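Glycogen accumulation regulator GarA (Mycobacterium tuberculosis, PDB 6I2P) probably regulates glycogen accumulation and central carbon metabolism through an FHA domain, a module that recognises phosphothreonine in partner proteins. Local coordinates at residues C[93-101]-C[112-120]; C[102-113]-C[127-138]. One frame throughout, in Å; residues are numbered along the deposited sequence.

Contact 1 (C[93-101]-C[112-120]); sequences VTVSRRHAE and VDVGSLNGT. With SO4 (sulfate ion), chain L.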
loop_
_atom_site.group_PDB
_atom_site.type_symbol
_atom_site.label_atom_id
_atom_site.label_comp_id
_atom_site.label_asym_id
_atom_site.label_seq_id
_atom_site.Cartn_x
_atom_site.Cartn_y
_atom_site.Cartn_z
ATOM N N VAL C 93 -9.696 2.159 -4.613
ATOM C CA VAL C 93 -8.538 1.765 -5.447
ATOM C C VAL C 93 -8.268 0.242 -5.462
ATOM O O VAL C 93 -7.783 -0.274 -6.471
ATOM C CB VAL C 93 -7.225 2.552 -5.138
ATOM C CG1 VAL C 93 -7.361 4.024 -5.503
ATOM C CG2 VAL C 93 -6.763 2.388 -3.685
ATOM N N THR C 94 -8.581 -0.456 -4.358
ATOM C CA THR C 94 -8.367 -1.895 -4.202
ATOM C C THR C 94 -9.538 -2.744 -4.755
ATOM O O THR C 94 -9.382 -3.954 -4.904
ATOM C CB THR C 94 -8.022 -2.234 -2.738
ATOM O OG1 THR C 94 -9.122 -1.900 -1.894
ATOM C CG2 THR C 94 -6.750 -1.528 -2.251
ATOM N N VAL C 95 -10.687 -2.122 -5.075
ATOM C CA VAL C 95 -11.847 -2.820 -5.644
ATOM C C VAL C 95 -11.657 -2.880 -7.165
ATOM O O VAL C 95 -11.353 -1.863 -7.789
ATOM C CB VAL C 95 -13.225 -2.166 -5.256
ATOM C CG1 VAL C 95 -14.401 -2.879 -5.931
ATOM C CG2 VAL C 95 -13.432 -2.128 -3.743
ATOM N N SER C 96 -11.843 -4.070 -7.759
ATOM C CA SER C 96 -11.758 -4.259 -9.203
ATOM C C SER C 96 -13.020 -3.703 -9.846
ATOM O O SER C 96 -14.071 -3.699 -9.204
ATOM C CB SER C 96 -11.629 -5.743 -9.540
ATOM O OG SER C 96 -10.394 -6.266 -9.086
ATOM N N ARG C 97 -12.925 -3.241 -11.114
ATOM C CA ARG C 97 -14.066 -2.724 -11.888
ATOM C C ARG C 97 -15.169 -3.789 -11.928
ATOM O O ARG C 97 -16.329 -3.496 -11.643
ATOM C CB ARG C 97 -13.620 -2.291 -13.291
ATOM C CG ARG C 97 -12.863 -0.973 -13.250
ATOM C CD ARG C 97 -11.936 -0.795 -14.428
ATOM N NE ARG C 97 -10.650 -1.463 -14.224
ATOM C CZ ARG C 97 -9.591 -1.300 -15.011
ATOM N NH1 ARG C 97 -9.646 -0.469 -16.045
ATOM N NH2 ARG C 97 -8.465 -1.948 -14.758
ATOM N N ARG C 98 -14.768 -5.044 -12.183
ATOM C CA ARG C 98 -15.611 -6.236 -12.136
ATOM C C ARG C 98 -15.032 -7.023 -10.958
ATOM O O ARG C 98 -13.982 -7.641 -11.098
ATOM C CB ARG C 98 -15.525 -7.045 -13.458
ATOM C CG ARG C 98 -15.857 -6.258 -14.737
ATOM C CD ARG C 98 -17.338 -5.971 -14.892
ATOM N NE ARG C 98 -17.604 -5.166 -16.085
ATOM C CZ ARG C 98 -18.502 -4.190 -16.140
ATOM N NH1 ARG C 98 -19.227 -3.886 -15.073
ATOM N NH2 ARG C 98 -18.680 -3.507 -17.263
ATOM N N HIS C 99 -15.634 -6.900 -9.770
ATOM C CA HIS C 99 -15.093 -7.555 -8.575
ATOM C C HIS C 99 -15.888 -8.789 -8.201
ATOM O O HIS C 99 -15.335 -9.892 -8.177
ATOM C CB HIS C 99 -15.018 -6.570 -7.380
ATOM C CG HIS C 99 -14.176 -7.056 -6.232
ATOM N ND1 HIS C 99 -12.999 -6.415 -5.884
ATOM C CD2 HIS C 99 -14.361 -8.107 -5.397
ATOM C CE1 HIS C 99 -12.519 -7.079 -4.844
ATOM N NE2 HIS C 99 -13.301 -8.109 -4.520
ATOM N N ALA C 100 -17.189 -8.599 -7.916
ATOM C CA ALA C 100 -18.066 -9.663 -7.459
ATOM C C ALA C 100 -19.507 -9.521 -7.958
ATOM O O ALA C 100 -19.873 -8.529 -8.592
ATOM C CB ALA C 100 -18.044 -9.712 -5.927
ATOM N N GLU C 101 -20.312 -10.538 -7.672
ATOM C CA GLU C 101 -21.733 -10.599 -7.983
ATOM C C GLU C 101 -22.465 -11.271 -6.837
ATOM O O GLU C 101 -21.957 -12.219 -6.237
ATOM C CB GLU C 101 -22.003 -11.353 -9.295
ATOM C CG GLU C 101 -21.732 -10.519 -10.536
ATOM C CD GLU C 101 -21.862 -11.227 -11.868
ATOM O OE1 GLU C 101 -21.807 -10.524 -12.904
ATOM O OE2 GLU C 101 -22.026 -12.471 -11.880
ATOM N N VAL C 112 -20.251 -14.216 -5.228
ATOM C CA VAL C 112 -19.321 -14.876 -6.127
ATOM C C VAL C 112 -18.291 -13.867 -6.646
ATOM O O VAL C 112 -18.659 -12.776 -7.083
ATOM C CB VAL C 112 -20.053 -15.674 -7.245
ATOM C CG1 VAL C 112 -20.764 -14.755 -8.238
ATOM C CG2 VAL C 112 -19.110 -16.631 -7.957
ATOM N N ASP C 113 -16.999 -14.235 -6.585
ATOM C CA ASP C 113 -15.918 -13.398 -7.093
ATOM C C ASP C 113 -15.813 -13.700 -8.572
ATOM O O ASP C 113 -15.681 -14.863 -8.958
ATOM C CB ASP C 113 -14.599 -13.685 -6.369
ATOM C CG ASP C 113 -13.490 -12.737 -6.776
ATOM O OD1 ASP C 113 -12.866 -12.973 -7.835
ATOM O OD2 ASP C 113 -13.237 -11.768 -6.031
ATOM N N VAL C 114 -15.915 -12.658 -9.402
ATOM C CA VAL C 114 -15.897 -12.806 -10.858
ATOM C C VAL C 114 -14.476 -12.643 -11.461
ATOM O O VAL C 114 -14.333 -12.622 -12.682
ATOM C CB VAL C 114 -16.960 -11.907 -11.558
ATOM C CG1 VAL C 114 -18.378 -12.310 -11.142
ATOM C CG2 VAL C 114 -16.709 -10.414 -11.312
ATOM N N GLY C 115 -13.455 -12.592 -10.609
ATOM C CA GLY C 115 -12.066 -12.467 -11.039
ATOM C C GLY C 115 -11.406 -11.162 -10.638
ATOM O O GLY C 115 -10.865 -10.454 -11.488
ATOM N N SER C 116 -11.449 -10.824 -9.348
ATOM C CA SER C 116 -10.825 -9.596 -8.858
ATOM C C SER C 116 -9.328 -9.797 -8.570
ATOM O O SER C 116 -8.836 -10.928 -8.589
ATOM C CB SER C 116 -11.543 -9.093 -7.614
ATOM O OG SER C 116 -11.300 -9.949 -6.513
ATOM N N LEU C 117 -8.624 -8.688 -8.305
ATOM C CA LEU C 117 -7.205 -8.649 -7.980
ATOM C C LEU C 117 -6.943 -9.028 -6.512
ATOM O O LEU C 117 -6.060 -9.835 -6.237
ATOM C CB LEU C 117 -6.643 -7.234 -8.293
ATOM C CG LEU C 117 -5.182 -6.937 -7.911
ATOM C CD1 LEU C 117 -4.208 -7.770 -8.726
ATOM C CD2 LEU C 117 -4.881 -5.457 -8.037
ATOM N N ASN C 118 -7.703 -8.438 -5.582
ATOM C CA ASN C 118 -7.501 -8.635 -4.144
ATOM C C ASN C 118 -8.469 -9.642 -3.480
ATOM O O ASN C 118 -8.321 -9.933 -2.286
ATOM C CB ASN C 118 -7.511 -7.282 -3.433
ATOM C CG ASN C 118 -6.462 -6.319 -3.971
ATOM O OD1 ASN C 118 -5.257 -6.607 -4.014
ATOM N ND2 ASN C 118 -6.901 -5.149 -4.405
ATOM N N GLY C 119 -9.394 -10.200 -4.265
ATOM C CA GLY C 119 -10.343 -11.213 -3.814
ATOM C C GLY C 119 -11.533 -10.741 -3.006
ATOM O O GLY C 119 -11.672 -9.558 -2.689
ATOM N N THR C 120 -12.418 -11.693 -2.689
ATOM C CA THR C 120 -13.630 -11.492 -1.898
ATOM C C THR C 120 -13.530 -12.353 -0.637
ATOM O O THR C 120 -13.135 -13.519 -0.704
ATOM C CB THR C 120 -14.892 -11.771 -2.741
ATOM O OG1 THR C 120 -14.815 -11.017 -3.951
ATOM C CG2 THR C 120 -16.183 -11.404 -2.007
HETATM S S SO4 L . -9.325 5.086 -1.474
HETATM O O1 SO4 L . -8.661 5.069 -0.166
HETATM O O2 SO4 L . -8.588 5.966 -2.382
HETATM O O3 SO4 L . -9.367 3.731 -2.025
HETATM O O4 SO4 L . -10.703 5.572 -1.329
HETATM O O HOH W 1 -9.521 -6.384 -6.108
HETATM O O HOH W 2 -12.396 -8.795 -12.979
#
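The phosphopeptide-reading rim of an FHA domain is built within 93-101 and 112-120, from the loop that enters strand 100-105 and the one that leaves strand 108-113, which close on each other around His99. Its CG lies anti to the backbone N (chi1 -166°), swinging the imidazole in among 116-120. Ser116 CB sits over the centre of one face of the His99 ring, 3.4 Å from the centroid, as a CH-pi contact. At the ring edge His99 NE2 donates to Gly119 O (2.8 Å), meeting that oxygen from above its carbonyl plane, while ND1 accepts in plane from Ser96 N; together they fix the ring's rotation. Asp113 organises the other loop: OD1 takes Gly115 N, an Asx turn, and Ser116 N, an Asx motif, and OD2 takes the hydroxyl of Ser116 on its syn lone pair and that of Thr120 on its anti one. Ser96 OG accepts from Leu117 N (3.1 Å), and Asn118 ND2 gives Thr94 O a 2.8 Å bond on a carbonyl lone pair. Ser96 OG and Arg97 NH2 also bind a modified side chain of another protein's chain, and Asn118 ND2 bonds to that chain's backbone, as expected of FHA ligand-binding loops.

Contact 2 (C[102-113]-C[127-138]); sequences FRLENNEFNVVD and VDSAVLANGDEV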
loop_
_atom_site.group_PDB
_atom_site.type_symbol
_atom_site.label_atom_id
_atom_site.label_comp_id
_atom_site.label_asym_id
_atom_site.label_seq_id
_atom_site.Cartn_x
_atom_site.Cartn_y
_atom_site.Cartn_z
ATOM N N PHE C 102 -23.652 -10.761 -6.530
ATOM C CA PHE C 102 -24.532 -11.305 -5.513
ATOM C C PHE C 102 -25.662 -11.953 -6.282
ATOM O O PHE C 102 -26.321 -11.293 -7.090
ATOM C CB PHE C 102 -25.016 -10.214 -4.544
ATOM C CG PHE C 102 -23.912 -9.675 -3.667
ATOM C CD1 PHE C 102 -23.091 -8.639 -4.109
ATOM C CD2 PHE C 102 -23.683 -10.206 -2.408
ATOM C CE1 PHE C 102 -22.048 -8.163 -3.308
ATOM C CE2 PHE C 102 -22.659 -9.712 -1.599
ATOM C CZ PHE C 102 -21.838 -8.705 -2.059
ATOM N N ARG C 103 -25.801 -13.274 -6.115
ATOM C CA ARG C 103 -26.782 -14.078 -6.832
ATOM C C ARG C 103 -27.875 -14.653 -5.944
ATOM O O ARG C 103 -27.583 -15.231 -4.896
ATOM C CB ARG C 103 -26.091 -15.189 -7.637
ATOM C CG ARG C 103 -25.133 -14.646 -8.697
ATOM C CD ARG C 103 -24.630 -15.723 -9.624
ATOM N NE ARG C 103 -23.778 -15.164 -10.675
ATOM C CZ ARG C 103 -23.882 -15.464 -11.966
ATOM N NH1 ARG C 103 -24.795 -16.329 -12.382
ATOM N NH2 ARG C 103 -23.072 -14.900 -12.849
ATOM N N LEU C 104 -29.135 -14.482 -6.371
ATOM C CA LEU C 104 -30.321 -15.004 -5.695
ATOM C C LEU C 104 -30.703 -16.316 -6.395
ATOM O O LEU C 104 -31.283 -16.297 -7.484
ATOM C CB LEU C 104 -31.467 -13.980 -5.749
ATOM N N GLU C 105 -30.287 -17.451 -5.801
ATOM C CA GLU C 105 -30.516 -18.804 -6.328
ATOM C C GLU C 105 -31.071 -19.706 -5.224
ATOM O O GLU C 105 -30.496 -19.762 -4.133
ATOM C CB GLU C 105 -29.208 -19.406 -6.892
ATOM C CG GLU C 105 -28.537 -18.605 -8.000
ATOM C CD GLU C 105 -27.106 -18.987 -8.340
ATOM O OE1 GLU C 105 -26.408 -19.564 -7.473
ATOM O OE2 GLU C 105 -26.675 -18.687 -9.478
ATOM N N ASN C 106 -32.186 -20.412 -5.516
ATOM C CA ASN C 106 -32.898 -21.330 -4.613
ATOM C C ASN C 106 -33.380 -20.624 -3.326
ATOM O O ASN C 106 -33.124 -21.093 -2.210
ATOM C CB ASN C 106 -32.080 -22.604 -4.321
ATOM N N ASN C 107 -34.066 -19.468 -3.509
ATOM C CA ASN C 107 -34.633 -18.597 -2.466
ATOM C C ASN C 107 -33.590 -18.087 -1.440
ATOM O O ASN C 107 -33.968 -17.548 -0.397
ATOM C CB ASN C 107 -35.833 -19.264 -1.769
ATOM C CG ASN C 107 -36.971 -19.611 -2.699
ATOM O OD1 ASN C 107 -37.203 -20.781 -3.023
ATOM N ND2 ASN C 107 -37.712 -18.605 -3.145
ATOM N N GLU C 108 -32.287 -18.218 -1.765
ATOM C CA GLU C 108 -31.170 -17.788 -0.923
ATOM C C GLU C 108 -30.144 -16.964 -1.703
ATOM O O GLU C 108 -30.023 -17.104 -2.920
ATOM C CB GLU C 108 -30.483 -18.994 -0.261
ATOM C CG GLU C 108 -31.280 -19.624 0.871
ATOM C CD GLU C 108 -30.513 -20.462 1.879
ATOM O OE1 GLU C 108 -31.122 -20.822 2.910
ATOM O OE2 GLU C 108 -29.314 -20.756 1.654
ATOM N N PHE C 109 -29.390 -16.126 -0.992
ATOM C CA PHE C 109 -28.367 -15.292 -1.601
ATOM C C PHE C 109 -26.970 -15.876 -1.442
ATOM O O PHE C 109 -26.680 -16.569 -0.466
ATOM C CB PHE C 109 -28.417 -13.865 -1.034
ATOM C CG PHE C 109 -29.655 -13.087 -1.411
ATOM C CD1 PHE C 109 -29.690 -12.324 -2.575
ATOM C CD2 PHE C 109 -30.791 -13.119 -0.606
ATOM C CE1 PHE C 109 -30.844 -11.617 -2.932
ATOM C CE2 PHE C 109 -31.942 -12.413 -0.963
ATOM C CZ PHE C 109 -31.957 -11.657 -2.116
ATOM N N ASN C 110 -26.104 -15.578 -2.412
ATOM C CA ASN C 110 -24.708 -15.981 -2.394
ATOM C C ASN C 110 -23.826 -14.928 -3.053
ATOM O O ASN C 110 -24.295 -14.179 -3.908
ATOM C CB ASN C 110 -24.497 -17.372 -3.018
ATOM C CG ASN C 110 -25.084 -17.558 -4.393
ATOM O OD1 ASN C 110 -24.493 -17.162 -5.403
ATOM N ND2 ASN C 110 -26.254 -18.191 -4.455
ATOM N N VAL C 111 -22.567 -14.831 -2.613
ATOM C CA VAL C 111 -21.591 -13.921 -3.215
ATOM C C VAL C 111 -20.636 -14.755 -4.073
ATOM O O VAL C 111 -20.284 -15.877 -3.703
ATOM C CB VAL C 111 -20.862 -12.970 -2.210
ATOM C CG1 VAL C 111 -20.023 -13.743 -1.197
ATOM C CG2 VAL C 111 -20.008 -11.926 -2.936
ATOM N N VAL C 112 -20.251 -14.216 -5.228
ATOM C CA VAL C 112 -19.321 -14.876 -6.127
ATOM C C VAL C 112 -18.291 -13.867 -6.646
ATOM O O VAL C 112 -18.659 -12.776 -7.083
ATOM C CB VAL C 112 -20.053 -15.674 -7.245
ATOM C CG1 VAL C 112 -20.764 -14.755 -8.238
ATOM C CG2 VAL C 112 -19.110 -16.631 -7.957
ATOM N N ASP C 113 -16.999 -14.235 -6.585
ATOM C CA ASP C 113 -15.918 -13.398 -7.093
ATOM C C ASP C 113 -15.813 -13.700 -8.572
ATOM O O ASP C 113 -15.681 -14.863 -8.958
ATOM C CB ASP C 113 -14.599 -13.685 -6.369
ATOM C CG ASP C 113 -13.490 -12.737 -6.776
ATOM O OD1 ASP C 113 -12.866 -12.973 -7.835
ATOM O OD2 ASP C 113 -13.237 -11.768 -6.031
ATOM N N VAL C 127 -12.821 -16.384 -0.373
ATOM C CA VAL C 127 -13.758 -17.271 -1.072
ATOM C C VAL C 127 -13.855 -16.989 -2.566
ATOM O O VAL C 127 -13.643 -15.856 -3.012
ATOM C CB VAL C 127 -15.187 -17.290 -0.433
ATOM C CG1 VAL C 127 -15.183 -17.843 0.990
ATOM C CG2 VAL C 127 -15.866 -15.920 -0.496
ATOM N N ASP C 128 -14.232 -18.023 -3.328
ATOM C CA ASP C 128 -14.531 -17.916 -4.749
ATOM C C ASP C 128 -16.052 -17.692 -4.804
ATOM O O ASP C 128 -16.521 -16.759 -5.455
ATOM C CB ASP C 128 -14.135 -19.203 -5.490
ATOM C CG ASP C 128 -12.647 -19.484 -5.549
ATOM O OD1 ASP C 128 -11.880 -18.559 -5.898
ATOM O OD2 ASP C 128 -12.249 -20.635 -5.277
ATOM N N SER C 129 -16.804 -18.521 -4.053
ATOM C CA SER C 129 -18.260 -18.454 -3.921
ATOM C C SER C 129 -18.685 -18.895 -2.521
ATOM O O SER C 129 -18.147 -19.869 -1.986
ATOM C CB SER C 129 -18.944 -19.316 -4.977
ATOM O OG SER C 129 -18.695 -20.693 -4.761
ATOM N N ALA C 130 -19.657 -18.194 -1.936
ATOM C CA ALA C 130 -20.182 -18.513 -0.603
ATOM C C ALA C 130 -21.639 -18.140 -0.473
ATOM O O ALA C 130 -22.045 -17.086 -0.955
ATOM C CB ALA C 130 -19.370 -17.796 0.470
ATOM N N VAL C 131 -22.419 -19.002 0.198
ATOM C CA VAL C 131 -23.840 -18.797 0.496
ATOM C C VAL C 131 -23.887 -17.812 1.674
ATOM O O VAL C 131 -23.112 -17.954 2.626
ATOM C CB VAL C 131 -24.553 -20.142 0.825
ATOM C CG1 VAL C 131 -25.997 -19.927 1.291
ATOM C CG2 VAL C 131 -24.509 -21.096 -0.367
ATOM N N LEU C 132 -24.777 -16.810 1.602
ATOM C CA LEU C 132 -24.901 -15.799 2.644
ATOM C C LEU C 132 -26.086 -16.016 3.580
ATOM O O LEU C 132 -27.211 -16.252 3.139
ATOM C CB LEU C 132 -24.926 -14.384 2.042
ATOM C CG LEU C 132 -23.715 -13.980 1.177
ATOM C CD1 LEU C 132 -24.015 -12.747 0.350
ATOM C CD2 LEU C 132 -22.455 -13.784 2.016
ATOM N N ALA C 133 -25.806 -15.922 4.878
ATOM C CA ALA C 133 -26.764 -16.001 5.978
ATOM C C ALA C 133 -26.816 -14.618 6.637
ATOM O O ALA C 133 -25.859 -13.851 6.502
ATOM C CB ALA C 133 -26.310 -17.041 6.990
ATOM N N ASN C 134 -27.920 -14.293 7.332
ATOM C CA ASN C 134 -28.093 -13.001 8.005
ATOM C C ASN C 134 -26.982 -12.748 9.037
ATOM O O ASN C 134 -26.758 -13.579 9.925
ATOM C CB ASN C 134 -29.480 -12.902 8.656
ATOM C CG ASN C 134 -29.715 -11.606 9.394
ATOM O OD1 ASN C 134 -29.904 -10.546 8.795
ATOM N ND2 ASN C 134 -29.699 -11.664 10.715
ATOM N N GLY C 135 -26.288 -11.623 8.874
ATOM C CA GLY C 135 -25.205 -11.216 9.759
ATOM C C GLY C 135 -23.806 -11.430 9.222
ATOM O O GLY C 135 -22.837 -11.008 9.861
ATOM N N ASP C 136 -23.684 -12.092 8.050
ATOM C CA ASP C 136 -22.398 -12.356 7.398
ATOM C C ASP C 136 -21.728 -11.070 6.948
ATOM O O ASP C 136 -22.405 -10.138 6.512
ATOM C CB ASP C 136 -22.571 -13.301 6.198
ATOM C CG ASP C 136 -22.598 -14.781 6.535
ATOM O OD1 ASP C 136 -22.244 -15.140 7.679
ATOM O OD2 ASP C 136 -22.961 -15.581 5.650
ATOM N N GLU C 137 -20.392 -11.025 7.071
ATOM C CA GLU C 137 -19.587 -9.880 6.666
ATOM C C GLU C 137 -18.848 -10.172 5.363
ATOM O O GLU C 137 -18.131 -11.167 5.256
ATOM C CB GLU C 137 -18.629 -9.444 7.784
ATOM C CG GLU C 137 -19.343 -8.687 8.900
ATOM C CD GLU C 137 -18.484 -7.817 9.798
ATOM O OE1 GLU C 137 -18.554 -7.997 11.034
ATOM O OE2 GLU C 137 -17.760 -6.940 9.273
ATOM N N VAL C 138 -19.050 -9.307 4.363
ATOM C CA VAL C 138 -18.449 -9.420 3.035
ATOM C C VAL C 138 -17.412 -8.321 2.850
ATOM O O VAL C 138 -17.733 -7.139 2.974
ATOM C CB VAL C 138 -19.505 -9.422 1.891
ATOM C CG1 VAL C 138 -18.856 -9.752 0.544
ATOM C CG2 VAL C 138 -20.646 -10.392 2.182
#
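Leu132 and Phe102 meet at about a right angle, with Leu132 CD1 in the plane of the phenyl ring at its edge, 3.8 Å from Phe102 CD2. One face of the same ring is taken by Val111 CG2, 3.7 Å above the plane, offset toward the rim. Its torsion puts that methyl there: CG2 lies anti to the backbone N of Val111, whereas Val111 CG1, set between that N and the carbonyl carbon (chi1 63°), reaches Leu132 CD2 at 4.0 Å. Val138 slides past Phe102 in the opposite direction, its CG1 4.1 Å from Phe102 CZ, so three aliphatic side chains hem the ring. Leu59 and Leu73 extend this apolar cluster into the facing sheet. The strands that carry Val111 and Leu132, 108-113 and 129-132, run antiparallel, their axes at 153°. Val111 and Ala130 form a hydrogen-bonded pair, with Val111 N to Ala130 O at 2.8 Å, and Asp113 N gives Asp128 O a near-straight bond (175°). On the face of Asn110 and Val112 packing is thinner: Val112 CG2 touches Ser129 CB at 4.0 Å, and Val131 CG1 lies against Glu108 OE2. One sheet face to the core and the other outward is the FHA beta-sandwich pattern.

How the contacts relate
As a worked example of a scaffold carrying a recognition surface, the two contacts share the hairpin 100-105/108-113, overlapping at Val112 and Asp113. Contact 1 takes the end where its strands meet the loops, and polar groups dominate: an imidazole, a carboxylate, hydroxyls and backbone amides, with another protein's chain lying against them. Contact 2 takes 102-113 and adds the edge strand 129-132 and, through Val138, a strand of the facing sheet; aliphatic and aromatic groups fill its inner side, and no other chain of the assembly touches it. Both are only partly buried, but contact 2 lies nearer the chain's centre (about 8 Å between centres, against about 11 Å). Thr120 CG2 packs on Val111 CG2 and Val138 CG1, joining binding loop to core.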